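Local coordinates for Baccell_00856 (Bacteroides cellulosilyticus DSM 14838, PDB 5MVH), which is a glycoside hydrolase with a beta-propeller fold, probably acting as a rhamnosidase that cleaves rhamnose from glycan chains, at residues Asp98-Leu103 and Tyr173-Lys178; Asp153-Tyr158 and Leu168-Tyr173; Glu342-Phe347 and Leu423-Pro428; Ser354-Ala359 and Asp373-Pro378. All coordinates share one frame; numbering follows the deposited sequence.

Contact 1. Residues Asp98-Leu103 and Tyr173-Lys178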
loop_
_atom_site.group_PDB
_atom_site.type_symbol
_atom_site.label_atom_id
_atom_site.label_comp_id
_atom_site.label_asym_id
_atom_site.label_seq_id
_atom_site.Cartn_x
_atom_site.Cartn_y
_atom_site.Cartn_z
ATOM N N ASP A 98 -8.734 -12.008 -8.851
ATOM C CA ASP A 98 -8.103 -13.322 -8.877
ATOM C C ASP A 98 -7.855 -13.712 -10.338
ATOM O O ASP A 98 -8.236 -12.997 -11.267
ATOM C CB ASP A 98 -8.877 -14.380 -8.067
ATOM C CG ASP A 98 -10.267 -14.676 -8.614
ATOM O OD1 ASP A 98 -10.486 -14.597 -9.838
ATOM O OD2 ASP A 98 -11.150 -15.004 -7.784
ATOM N N GLY A 99 -7.179 -14.840 -10.517
ATOM C CA GLY A 99 -6.785 -15.333 -11.825
ATOM C C GLY A 99 -7.910 -15.609 -12.796
ATOM O O GLY A 99 -7.689 -15.524 -14.009
ATOM N N GLU A 100 -9.107 -15.903 -12.286
ATOM C CA GLU A 100 -10.304 -16.056 -13.136
ATOM C C GLU A 100 -11.030 -14.755 -13.443
ATOM O O GLU A 100 -12.006 -14.784 -14.157
ATOM C CB GLU A 100 -11.311 -17.013 -12.500
ATOM C CG GLU A 100 -10.916 -18.473 -12.480
ATOM C CD GLU A 100 -12.007 -19.342 -11.870
ATOM O OE1 GLU A 100 -13.151 -19.294 -12.343
ATOM O OE2 GLU A 100 -11.726 -20.060 -10.909
ATOM N N GLY A 101 -10.581 -13.628 -12.895
ATOM C CA GLY A 101 -11.184 -12.313 -13.143
ATOM C C GLY A 101 -12.249 -11.826 -12.171
ATOM O O GLY A 101 -12.802 -10.734 -12.389
ATOM N N TYR A 102 -12.565 -12.609 -11.140
ATOM C CA TYR A 102 -13.489 -12.145 -10.096
ATOM C C TYR A 102 -12.834 -11.023 -9.291
ATOM O O TYR A 102 -11.655 -11.121 -8.920
ATOM C CB TYR A 102 -13.887 -13.262 -9.143
ATOM C CG TYR A 102 -14.740 -14.360 -9.752
ATOM C CD1 TYR A 102 -16.116 -14.254 -9.784
ATOM C CD2 TYR A 102 -14.156 -15.523 -10.251
ATOM C CE1 TYR A 102 -16.903 -15.259 -10.328
ATOM C CE2 TYR A 102 -14.937 -16.534 -10.788
ATOM C CZ TYR A 102 -16.299 -16.399 -10.824
ATOM O OH TYR A 102 -17.062 -17.415 -11.369
ATOM N N LEU A 103 -13.612 -9.974 -9.031
ATOM C CA LEU A 103 -13.183 -8.895 -8.146
ATOM C C LEU A 103 -13.443 -9.289 -6.697
ATOM O O LEU A 103 -14.489 -9.847 -6.383
ATOM C CB LEU A 103 -13.939 -7.597 -8.444
ATOM C CG LEU A 103 -13.629 -6.796 -9.701
ATOM C CD1 LEU A 103 -14.075 -7.483 -10.996
ATOM C CD2 LEU A 103 -14.325 -5.461 -9.554
ATOM N N TYR A 173 -6.435 -17.335 -0.657
ATOM C CA TYR A 173 -7.589 -17.756 -1.453
ATOM C C TYR A 173 -7.175 -18.712 -2.539
ATOM O O TYR A 173 -6.349 -18.362 -3.394
ATOM C CB TYR A 173 -8.246 -16.567 -2.105
ATOM C CG TYR A 173 -9.501 -16.860 -2.867
ATOM C CD1 TYR A 173 -10.678 -17.231 -2.195
ATOM C CD2 TYR A 173 -9.555 -16.710 -4.241
ATOM C CE1 TYR A 173 -11.850 -17.466 -2.890
ATOM C CE2 TYR A 173 -10.736 -16.936 -4.940
ATOM C CZ TYR A 173 -11.874 -17.307 -4.258
ATOM O OH TYR A 173 -13.051 -17.540 -4.936
ATOM N N SER A 174 -7.754 -19.910 -2.530
ATOM C CA SER A 174 -7.590 -20.804 -3.655
ATOM C C SER A 174 -8.690 -20.512 -4.667
ATOM O O SER A 174 -9.868 -20.756 -4.389
ATOM C CB SER A 174 -7.642 -22.275 -3.217
ATOM O OG SER A 174 -7.922 -23.076 -4.351
ATOM N N VAL A 175 -8.305 -20.009 -5.839
ATOM C CA VAL A 175 -9.248 -19.718 -6.913
ATOM C C VAL A 175 -9.943 -20.974 -7.482
ATOM O O VAL A 175 -11.118 -20.933 -7.842
ATOM C CB VAL A 175 -8.599 -18.874 -8.039
ATOM C CG1 VAL A 175 -7.538 -19.658 -8.821
ATOM C CG2 VAL A 175 -9.667 -18.297 -8.972
ATOM N N LYS A 176 -9.227 -22.087 -7.553
ATOM C CA LYS A 176 -9.843 -23.346 -7.962
ATOM C C LYS A 176 -10.919 -23.808 -6.968
ATOM O O LYS A 176 -12.025 -24.147 -7.361
ATOM C CB LYS A 176 -8.763 -24.428 -8.170
ATOM N N GLU A 177 -10.605 -23.781 -5.678
ATOM C CA GLU A 177 -11.509 -24.287 -4.656
ATOM C C GLU A 177 -12.583 -23.251 -4.284
ATOM O O GLU A 177 -13.547 -23.603 -3.610
ATOM C CB GLU A 177 -10.751 -24.697 -3.376
ATOM C CG GLU A 177 -9.472 -25.537 -3.542
ATOM C CD GLU A 177 -9.710 -26.906 -4.124
ATOM O OE1 GLU A 177 -10.652 -27.586 -3.659
ATOM O OE2 GLU A 177 -8.960 -27.305 -5.054
ATOM N N LYS A 178 -12.404 -21.986 -4.695
ATOM C CA LYS A 178 -13.244 -20.866 -4.253
ATOM C C LYS A 178 -13.301 -20.813 -2.720
ATOM O O LYS A 178 -14.390 -20.719 -2.142
ATOM C CB LYS A 178 -14.656 -20.957 -4.858
ATOM C CG LYS A 178 -14.689 -20.966 -6.371
ATOM C CD LYS A 178 -16.113 -20.833 -6.898
ATOM C CE LYS A 178 -16.176 -21.031 -8.415
ATOM N NZ LYS A 178 -15.601 -19.882 -9.162
HETATM O O HOH W 1 -13.110 -16.801 -7.451
HETATM O O HOH W 2 -15.585 -19.698 -11.802
HETATM O O HOH W 3 -12.971 -19.146 -8.911
#
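CG2 of V175 carries the close packing of this contact between two blades of the beta-propeller: it wedges between the carboxylates of D98 and E100, 3.7 Å from CG of D98 and 3.3 Å from OE2 of E100. With CG1 in the position between backbone N and carbonyl carbon (chi1 68°), CG2 is the methyl turned toward the 98-103 loop. The loop holds a type I turn from D98 to G101, and OD1 of D98 braces it from within, accepting N-H bonds from Y102 and, weakly, from E100. OD2 of the same carboxylate lies 3.5 Å from CE2 of Y173, the carboxylate and ring planes parallel; H104 also bonds OD2, and R118 the Y173 hydroxyl. A water donates to D98 OD2 and bonds Y173 OH, linking the two side chains.

The outer side is looser and wet. K178, exposed, reaches back along an extended chain bent at its last torsion, yet NZ stops 4.1 Å from OE1 of E100, beyond a salt bridge. Two waters fill in: one accepts an N-H bond from NZ, donates to E100 OE1 at 2.5 Å and bonds Y102 OH; the other accepts from NZ and donates to E100 OE2 and V175 O. The second water thus helps the acceptors E100 OE2 and V175 O lie 3.2 Å apart, and the lysine charge probably steadies the glutamate through solvent.

Contact 2. Residues Asp153-Tyr158 and Leu168-Tyr173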
loop_
_atom_site.group_PDB
_atom_site.type_symbol
_atom_site.label_atom_id
_atom_site.label_comp_id
_atom_site.label_asym_id
_atom_site.label_seq_id
_atom_site.Cartn_x
_atom_site.Cartn_y
_atom_site.Cartn_z
ATOM N N ASP A 153 -4.207 -17.350 -7.478
ATOM C CA ASP A 153 -4.668 -17.335 -6.076
ATOM C C ASP A 153 -4.477 -15.939 -5.494
ATOM O O ASP A 153 -3.880 -15.094 -6.146
ATOM C CB ASP A 153 -3.903 -18.364 -5.237
ATOM C CG ASP A 153 -4.351 -19.808 -5.508
ATOM O OD1 ASP A 153 -5.325 -20.008 -6.247
ATOM O OD2 ASP A 153 -3.703 -20.739 -4.965
ATOM N N LEU A 154 -5.007 -15.704 -4.286
ATOM C CA LEU A 154 -4.844 -14.421 -3.603
ATOM C C LEU A 154 -4.369 -14.576 -2.191
ATOM O O LEU A 154 -4.645 -15.583 -1.530
ATOM C CB LEU A 154 -6.141 -13.581 -3.589
ATOM C CG LEU A 154 -6.789 -13.120 -4.914
ATOM C CD1 LEU A 154 -8.087 -12.361 -4.629
ATOM C CD2 LEU A 154 -5.852 -12.245 -5.740
ATOM N N LEU A 155 -3.692 -13.518 -1.736
ATOM C CA LEU A 155 -3.349 -13.314 -0.349
ATOM C C LEU A 155 -4.193 -12.159 0.187
ATOM O O LEU A 155 -4.408 -11.148 -0.505
ATOM C CB LEU A 155 -1.868 -12.978 -0.224
ATOM C CG LEU A 155 -1.244 -13.201 1.133
ATOM C CD1 LEU A 155 -0.893 -14.673 1.378
ATOM C CD2 LEU A 155 0.003 -12.318 1.244
ATOM N N PHE A 156 -4.685 -12.330 1.409
ATOM C CA PHE A 156 -5.301 -11.235 2.147
ATOM C C PHE A 156 -4.589 -11.075 3.450
ATOM O O PHE A 156 -4.289 -12.059 4.123
ATOM C CB PHE A 156 -6.768 -11.522 2.387
ATOM C CG PHE A 156 -7.547 -10.375 3.022
ATOM C CD1 PHE A 156 -7.864 -9.223 2.312
ATOM C CD2 PHE A 156 -8.020 -10.501 4.303
ATOM C CE1 PHE A 156 -8.653 -8.233 2.871
ATOM C CE2 PHE A 156 -8.797 -9.512 4.878
ATOM C CZ PHE A 156 -9.103 -8.371 4.168
ATOM N N VAL A 157 -4.306 -9.822 3.778
ATOM C CA VAL A 157 -3.730 -9.425 5.035
ATOM C C VAL A 157 -4.616 -8.353 5.689
ATOM O O VAL A 157 -5.159 -7.495 5.022
ATOM C CB VAL A 157 -2.278 -8.905 4.866
ATOM C CG1 VAL A 157 -1.699 -8.462 6.205
ATOM C CG2 VAL A 157 -1.390 -10.010 4.294
ATOM N N TYR A 158 -4.756 -8.449 7.004
ATOM C CA TYR A 158 -5.435 -7.429 7.783
ATOM C C TYR A 158 -4.862 -7.337 9.191
ATOM O O TYR A 158 -4.163 -8.241 9.639
ATOM C CB TYR A 158 -6.950 -7.662 7.791
ATOM C CG TYR A 158 -7.468 -8.886 8.515
ATOM C CD1 TYR A 158 -7.459 -10.137 7.906
ATOM C CD2 TYR A 158 -8.016 -8.782 9.810
ATOM C CE1 TYR A 158 -7.973 -11.253 8.546
ATOM C CE2 TYR A 158 -8.540 -9.894 10.458
ATOM C CZ TYR A 158 -8.518 -11.132 9.816
ATOM O OH TYR A 158 -9.006 -12.262 10.425
ATOM N N LEU A 168 -1.055 -9.242 12.828
ATOM C CA LEU A 168 -1.066 -9.524 11.386
ATOM C C LEU A 168 -1.686 -10.875 11.149
ATOM O O LEU A 168 -1.151 -11.884 11.603
ATOM C CB LEU A 168 0.362 -9.485 10.789
ATOM C CG LEU A 168 0.465 -9.481 9.252
ATOM C CD1 LEU A 168 1.877 -9.103 8.790
ATOM C CD2 LEU A 168 0.044 -10.800 8.614
ATOM N N VAL A 169 -2.851 -10.882 10.492
ATOM C CA VAL A 169 -3.541 -12.112 10.087
ATOM C C VAL A 169 -3.479 -12.210 8.563
ATOM O O VAL A 169 -3.736 -11.216 7.846
ATOM C CB VAL A 169 -5.006 -12.147 10.557
ATOM C CG1 VAL A 169 -5.668 -13.456 10.123
ATOM C CG2 VAL A 169 -5.093 -12.001 12.067
ATOM N N MET A 170 -3.122 -13.398 8.081
ATOM C CA MET A 170 -2.849 -13.632 6.669
ATOM C C MET A 170 -3.617 -14.866 6.163
ATOM O O MET A 170 -3.488 -15.977 6.723
ATOM C CB MET A 170 -1.349 -13.851 6.474
ATOM C CG MET A 170 -0.901 -13.986 5.025
ATOM S SD MET A 170 0.875 -14.295 4.870
ATOM C CE MET A 170 1.569 -12.683 5.255
ATOM N N ASN A 171 -4.415 -14.662 5.127
ATOM C CA ASN A 171 -5.209 -15.721 4.496
ATOM C C ASN A 171 -4.782 -15.919 3.032
ATOM O O ASN A 171 -4.235 -15.001 2.387
ATOM C CB ASN A 171 -6.695 -15.358 4.516
ATOM C CG ASN A 171 -7.264 -15.262 5.892
ATOM O OD1 ASN A 171 -6.813 -15.919 6.825
ATOM N ND2 ASN A 171 -8.312 -14.441 6.030
ATOM N N HIS A 172 -5.089 -17.113 2.515
ATOM C CA HIS A 172 -4.803 -17.524 1.139
ATOM C C HIS A 172 -6.120 -17.913 0.498
ATOM O O HIS A 172 -6.833 -18.754 1.069
ATOM C CB HIS A 172 -3.904 -18.768 1.128
ATOM C CG HIS A 172 -3.774 -19.427 -0.216
ATOM N ND1 HIS A 172 -2.596 -19.437 -0.921
ATOM C CD2 HIS A 172 -4.648 -20.166 -0.948
ATOM C CE1 HIS A 172 -2.760 -20.099 -2.056
ATOM N NE2 HIS A 172 -3.993 -20.559 -2.092
ATOM N N TYR A 173 -6.435 -17.335 -0.657
ATOM C CA TYR A 173 -7.589 -17.756 -1.453
ATOM C C TYR A 173 -7.175 -18.712 -2.539
ATOM O O TYR A 173 -6.349 -18.362 -3.394
ATOM C CB TYR A 173 -8.246 -16.567 -2.105
ATOM C CG TYR A 173 -9.501 -16.860 -2.867
ATOM C CD1 TYR A 173 -10.678 -17.231 -2.195
ATOM C CD2 TYR A 173 -9.555 -16.710 -4.241
ATOM C CE1 TYR A 173 -11.850 -17.466 -2.890
ATOM C CE2 TYR A 173 -10.736 -16.936 -4.940
ATOM C CZ TYR A 173 -11.874 -17.307 -4.258
ATOM O OH TYR A 173 -13.051 -17.540 -4.936
HETATM O O HOH W 4 -9.740 -14.245 8.504
#
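L154 and Y173 open the ladder of a beta hairpin whose strands, 154-158 and 168-173, run antiparallel at 158°, axes 4.7 Å apart. Backbone bonds pair L154-Y173, F156-N171 and Y158-V169; the shortest is Y173 N to L154 O, 2.7 Å.

Apolar packing occupies both faces. CD1 of L155 meets CG of M170 at 3.7 Å, and V157 CG1 touches CD2 of L168. On the other face the Y158 ring, swung across its neighbour by chi1 67°, lays one face on V169, whose CB lies 3.9 Å from the ring centroid in a CH-pi contact.

Polar side-chain links are few. H172 NE2 gives D153 OD2 a weak, bent 2.9 Å bond, the ring almost perpendicular to the carboxylate, whose OD1 accepts from V175 N. A water bridges Y158 OH and N171 ND2; O of D137 bonds Y158 OH, and R182 bonds N171 OD1.

The hairpin forms the middle of a four-stranded propeller blade, between strands 141-148 and 179-184; V157, L168 and M170 pack on strand 195-202 of another blade.

Contact 3. Residues Glu342-Phe347 and Leu423-Pro428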
loop_
_atom_site.group_PDB
_atom_site.type_symbol
_atom_site.label_atom_id
_atom_site.label_comp_id
_atom_site.label_asym_id
_atom_site.label_seq_id
_atom_site.Cartn_x
_atom_site.Cartn_y
_atom_site.Cartn_z
ATOM N N GLU A 342 16.396 1.303 -11.888
ATOM C CA GLU A 342 15.665 2.546 -12.144
ATOM C C GLU A 342 14.512 2.608 -11.129
ATOM O O GLU A 342 13.799 1.610 -10.914
ATOM C CB GLU A 342 15.143 2.604 -13.584
ATOM C CG GLU A 342 14.502 3.938 -13.954
ATOM C CD GLU A 342 13.864 3.935 -15.335
ATOM O OE1 GLU A 342 13.828 2.878 -15.998
ATOM O OE2 GLU A 342 13.385 4.983 -15.775
ATOM N N ILE A 343 14.385 3.758 -10.460
ATOM C CA ILE A 343 13.412 3.968 -9.385
ATOM C C ILE A 343 12.476 5.139 -9.696
ATOM O O ILE A 343 12.942 6.254 -9.948
ATOM C CB ILE A 343 14.077 4.345 -8.029
ATOM C CG1 ILE A 343 15.239 3.427 -7.691
ATOM C CG2 ILE A 343 13.054 4.284 -6.894
ATOM C CD1 ILE A 343 14.841 1.971 -7.561
ATOM N N PHE A 344 11.173 4.881 -9.614
ATOM C CA PHE A 344 10.153 5.937 -9.562
ATOM C C PHE A 344 9.638 6.004 -8.132
ATOM O O PHE A 344 9.142 5.000 -7.602
ATOM C CB PHE A 344 8.990 5.611 -10.502
ATOM C CG PHE A 344 9.362 5.569 -11.963
ATOM C CD1 PHE A 344 10.048 4.482 -12.493
ATOM C CD2 PHE A 344 8.979 6.597 -12.826
ATOM C CE1 PHE A 344 10.374 4.429 -13.847
ATOM C CE2 PHE A 344 9.289 6.541 -14.189
ATOM C CZ PHE A 344 9.997 5.456 -14.694
ATOM N N TYR A 345 9.767 7.177 -7.515
ATOM C CA TYR A 345 9.473 7.372 -6.104
ATOM C C TYR A 345 8.454 8.486 -6.056
ATOM O O TYR A 345 8.770 9.671 -6.348
ATOM C CB TYR A 345 10.782 7.705 -5.374
ATOM C CG TYR A 345 10.746 7.701 -3.865
ATOM C CD1 TYR A 345 10.075 8.707 -3.155
ATOM C CD2 TYR A 345 11.437 6.737 -3.129
ATOM C CE1 TYR A 345 10.069 8.719 -1.761
ATOM C CE2 TYR A 345 11.423 6.747 -1.749
ATOM C CZ TYR A 345 10.761 7.750 -1.066
ATOM O OH TYR A 345 10.727 7.756 0.289
ATOM N N ILE A 346 7.215 8.125 -5.720
ATOM C CA ILE A 346 6.092 9.049 -5.822
ATOM C C ILE A 346 5.786 9.650 -4.438
ATOM O O ILE A 346 5.665 8.914 -3.441
ATOM C CB ILE A 346 4.834 8.336 -6.395
ATOM C CG1 ILE A 346 5.132 7.645 -7.753
ATOM C CG2 ILE A 346 3.674 9.311 -6.480
ATOM C CD1 ILE A 346 5.507 8.580 -8.899
ATOM N N PHE A 347 5.621 10.966 -4.384
ATOM C CA PHE A 347 5.418 11.662 -3.133
ATOM C C PHE A 347 4.559 12.914 -3.311
ATOM O O PHE A 347 4.108 13.241 -4.409
ATOM C CB PHE A 347 6.779 11.963 -2.448
ATOM C CG PHE A 347 7.615 13.042 -3.116
ATOM C CD1 PHE A 347 8.390 12.765 -4.249
ATOM C CD2 PHE A 347 7.670 14.346 -2.580
ATOM C CE1 PHE A 347 9.159 13.773 -4.860
ATOM C CE2 PHE A 347 8.440 15.345 -3.181
ATOM C CZ PHE A 347 9.201 15.052 -4.313
ATOM N N LEU A 423 -3.534 8.733 -13.533
ATOM C CA LEU A 423 -2.417 9.448 -14.128
ATOM C C LEU A 423 -1.298 8.491 -14.504
ATOM O O LEU A 423 -0.757 7.793 -13.622
ATOM C CB LEU A 423 -1.914 10.496 -13.137
ATOM C CG LEU A 423 -0.708 11.333 -13.552
ATOM C CD1 LEU A 423 -0.939 11.977 -14.904
ATOM C CD2 LEU A 423 -0.444 12.384 -12.493
ATOM N N GLU A 424 -0.946 8.434 -15.795
ATOM C CA GLU A 424 0.198 7.619 -16.229
ATOM C C GLU A 424 1.463 8.441 -16.025
ATOM O O GLU A 424 1.500 9.640 -16.355
ATOM C CB GLU A 424 0.093 7.067 -17.694
ATOM C CG GLU A 424 1.379 6.300 -18.156
ATOM C CD GLU A 424 1.184 5.084 -19.070
ATOM O OE1 GLU A 424 0.065 4.844 -19.571
ATOM O OE2 GLU A 424 2.177 4.325 -19.302
ATOM N N VAL A 425 2.485 7.775 -15.484
ATOM C CA VAL A 425 3.777 8.372 -15.172
ATOM C C VAL A 425 4.866 7.690 -15.990
ATOM O O VAL A 425 4.899 6.470 -16.066
ATOM C CB VAL A 425 4.112 8.203 -13.681
ATOM C CG1 VAL A 425 5.468 8.852 -13.339
ATOM C CG2 VAL A 425 2.967 8.763 -12.832
ATOM N N VAL A 426 5.745 8.492 -16.592
ATOM C CA VAL A 426 6.900 7.987 -17.375
ATOM C C VAL A 426 8.187 8.632 -16.874
ATOM O O VAL A 426 8.144 9.565 -16.067
ATOM C CB VAL A 426 6.730 8.194 -18.902
ATOM C CG1 VAL A 426 5.511 7.430 -19.402
ATOM C CG2 VAL A 426 6.631 9.684 -19.275
ATOM N N LYS A 427 9.336 8.101 -17.286
ATOM C CA LYS A 427 10.591 8.691 -16.844
ATOM C C LYS A 427 10.689 10.120 -17.414
ATOM O O LYS A 427 10.101 10.411 -18.462
ATOM C CB LYS A 427 11.799 7.828 -17.222
ATOM C CG LYS A 427 12.114 7.764 -18.697
ATOM C CD LYS A 427 13.295 6.846 -18.982
ATOM C CE LYS A 427 13.308 6.544 -20.460
ATOM N NZ LYS A 427 14.491 5.740 -20.863
ATOM N N PRO A 428 11.370 11.025 -16.692
ATOM C CA PRO A 428 11.475 12.416 -17.121
ATOM C C PRO A 428 12.578 12.631 -18.161
ATOM O O PRO A 428 13.421 11.749 -18.357
ATOM C CB PRO A 428 11.789 13.144 -15.817
ATOM C CG PRO A 428 12.589 12.144 -15.038
ATOM C CD PRO A 428 11.967 10.816 -15.357
#
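F344 meets the chain leaving strand 418-425 with its ring edge: CE2 lies 3.5 Å from N of K427 and 3.6 Å from C of V426, both near the ring plane. CG anti to the carbonyl carbon (chi1 -64°) sends the ring across to that backbone, and CZ also touches CB of K427.

Apolar contacts continue toward I346. CG1 of V425 approaches both CD2 of F344, at 4.2 Å, and CD1 of I346, at 4.4 Å.

Charge plays a lesser part. OE2 of E342 rests against the aliphatic stem of K427, 3.6 Å from CB, while NZ stays 5.3 Å away and the two chains cross at about a right angle; the carboxylate's hydrogen-bond partner is H360.

Strand 342-347 lies between strands 335-339 and 357-361 in one propeller blade, strand 418-425 between 23-29 and 397-402 in another, whose L397 and L399 join F344 and I346. This second sheet unites strands from both chain ends, consistent with the closure of a propeller ring, and the contact packs it against the first.

Contact 4. Residues Ser354-Ala359 and Asp373-Pro378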
loop_
_atom_site.group_PDB
_atom_site.type_symbol
_atom_site.label_atom_id
_atom_site.label_comp_id
_atom_site.label_asym_id
_atom_site.label_seq_id
_atom_site.Cartn_x
_atom_site.Cartn_y
_atom_site.Cartn_z
ATOM N N SER A 354 2.182 20.851 -2.554
ATOM C CA SER A 354 1.299 19.678 -2.377
ATOM C C SER A 354 0.762 19.107 -3.687
ATOM O O SER A 354 -0.356 18.603 -3.765
ATOM C CB SER A 354 0.195 20.015 -1.389
ATOM O OG SER A 354 0.765 20.375 -0.141
ATOM N N ARG A 355 1.590 19.163 -4.718
ATOM C CA ARG A 355 1.304 18.530 -5.989
ATOM C C ARG A 355 1.640 17.059 -5.894
ATOM O O ARG A 355 2.253 16.603 -4.925
ATOM C CB ARG A 355 2.152 19.156 -7.101
ATOM C CG ARG A 355 1.837 20.623 -7.321
ATOM C CD ARG A 355 2.906 21.278 -8.158
ATOM N NE ARG A 355 2.507 22.621 -8.545
ATOM C CZ ARG A 355 3.228 23.437 -9.327
ATOM N NH1 ARG A 355 4.405 23.061 -9.826
ATOM N NH2 ARG A 355 2.770 24.652 -9.596
ATOM N N VAL A 356 1.258 16.322 -6.933
ATOM C CA VAL A 356 1.790 14.985 -7.147
ATOM C C VAL A 356 3.211 15.189 -7.645
ATOM O O VAL A 356 3.397 15.892 -8.627
ATOM C CB VAL A 356 0.993 14.215 -8.215
ATOM C CG1 VAL A 356 1.666 12.857 -8.492
ATOM C CG2 VAL A 356 -0.471 14.081 -7.763
ATOM N N SER A 357 4.194 14.565 -6.991
ATOM C CA SER A 357 5.602 14.724 -7.363
ATOM C C SER A 357 6.282 13.377 -7.573
ATOM O O SER A 357 5.866 12.344 -7.006
ATOM C CB SER A 357 6.349 15.501 -6.301
ATOM O OG SER A 357 5.849 16.820 -6.232
ATOM N N LEU A 358 7.307 13.424 -8.422
ATOM C CA LEU A 358 8.129 12.291 -8.786
ATOM C C LEU A 358 9.582 12.583 -8.444
ATOM O O LEU A 358 10.153 13.584 -8.907
ATOM C CB LEU A 358 8.023 11.984 -10.275
ATOM C CG LEU A 358 9.022 10.981 -10.858
ATOM C CD1 LEU A 358 8.875 9.624 -10.207
ATOM C CD2 LEU A 358 8.884 10.900 -12.380
ATOM N N ALA A 359 10.162 11.693 -7.641
ATOM C CA ALA A 359 11.601 11.621 -7.458
ATOM C C ALA A 359 12.058 10.415 -8.273
ATOM O O ALA A 359 11.586 9.302 -8.049
ATOM C CB ALA A 359 11.941 11.456 -5.980
ATOM N N ASP A 373 7.299 17.680 -10.863
ATOM C CA ASP A 373 5.885 17.719 -10.481
ATOM C C ASP A 373 5.049 17.132 -11.589
ATOM O O ASP A 373 5.270 17.432 -12.769
ATOM C CB ASP A 373 5.437 19.146 -10.149
ATOM C CG ASP A 373 6.071 19.667 -8.870
ATOM O OD1 ASP A 373 6.447 18.829 -8.013
ATOM O OD2 ASP A 373 6.229 20.909 -8.711
ATOM N N LEU A 374 4.113 16.264 -11.213
ATOM C CA LEU A 374 3.243 15.577 -12.199
ATOM C C LEU A 374 1.853 16.169 -12.364
ATOM O O LEU A 374 1.144 15.834 -13.322
ATOM C CB LEU A 374 3.162 14.106 -11.825
ATOM C CG LEU A 374 4.504 13.397 -11.627
ATOM C CD1 LEU A 374 4.278 11.923 -11.355
ATOM C CD2 LEU A 374 5.397 13.577 -12.845
ATOM N N THR A 375 1.455 17.027 -11.429
ATOM C CA THR A 375 0.254 17.840 -11.516
ATOM C C THR A 375 0.648 19.309 -11.341
ATOM O O THR A 375 1.615 19.618 -10.638
ATOM C CB THR A 375 -0.803 17.472 -10.440
ATOM O OG1 THR A 375 -0.269 17.648 -9.116
ATOM C CG2 THR A 375 -1.244 16.047 -10.595
ATOM N N ASN A 376 -0.125 20.204 -11.952
ATOM C CA ASN A 376 0.088 21.654 -11.820
ATOM C C ASN A 376 -0.794 22.252 -10.735
ATOM O O ASN A 376 -0.798 23.472 -10.543
ATOM C CB ASN A 376 -0.097 22.394 -13.172
ATOM C CG ASN A 376 -1.531 22.362 -13.714
ATOM O OD1 ASN A 376 -2.500 22.010 -13.024
ATOM N ND2 ASN A 376 -1.673 22.780 -14.964
ATOM N N PHE A 377 -1.551 21.386 -10.048
ATOM C CA PHE A 377 -2.507 21.786 -9.043
ATOM C C PHE A 377 -2.218 20.977 -7.763
ATOM O O PHE A 377 -1.667 19.874 -7.859
ATOM C CB PHE A 377 -3.957 21.575 -9.551
ATOM C CG PHE A 377 -4.289 20.142 -9.953
ATOM C CD1 PHE A 377 -4.698 19.200 -9.000
ATOM C CD2 PHE A 377 -4.202 19.738 -11.278
ATOM C CE1 PHE A 377 -5.000 17.881 -9.361
ATOM C CE2 PHE A 377 -4.502 18.426 -11.655
ATOM C CZ PHE A 377 -4.909 17.490 -10.692
ATOM N N PRO A 378 -2.574 21.523 -6.583
ATOM C CA PRO A 378 -2.435 20.821 -5.312
ATOM C C PRO A 378 -3.449 19.678 -5.101
ATOM O O PRO A 378 -4.614 19.752 -5.549
ATOM C CB PRO A 378 -2.670 21.935 -4.288
ATOM C CG PRO A 378 -3.663 22.814 -4.962
ATOM C CD PRO A 378 -3.153 22.868 -6.375
#
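The guanidinium of R355, in a beta-propeller blade, has CA of N376 over one face, toward the rim, and the carboxylate of D373 at its edge, turned 87° to it. A salt bridge joins NH1 to D373 OD2 at 3.0 Å, on the anti side. The F377 ring has T375 CB over the centre of one face. All this lies beside the S357-D373 antiparallel pair of strands 357-361 and 369-373, the latter an outermost strand of the blade.

The other oxygen of D373, OD1, accepts from S357 OG at 2.8 Å and is held by R352 as well, so three residues grip the carboxylate. L374 packs CD1 on L358 CB and CB on V356 CG1, while its N-H bonds V356 O at 2.7 Å.

T375 joins its loop to V356 through both branches. Its CG2 meets CG2 of V356 at 3.5 Å. Placed between backbone N and carbonyl carbon (chi1 60°), OG1 receives V356 N-H at 3.0 Å and donates to F377 O.

The four contacts form two clusters on the propeller. Contacts 1 and 2, with centres about 13 Å apart, share Y173 and strand 167-174. Contacts 3 and 4, about 11 Å apart between centres, join through neighbouring strands 342-347 and 357-361, with probable bonds from A359 N to Y345 O and from S357 N to F347 O; V425 also packs on L374. The clusters do not touch: contacts 1 and 3 come no nearer than about 18 Å between nearest atoms. Contacts 2 and 4 each lie within one blade, contact 4 largely through the loop after strand 369-373, while contacts 1 and 3 link separate ones. None of the four can be tied to the active site from what is known of these residues.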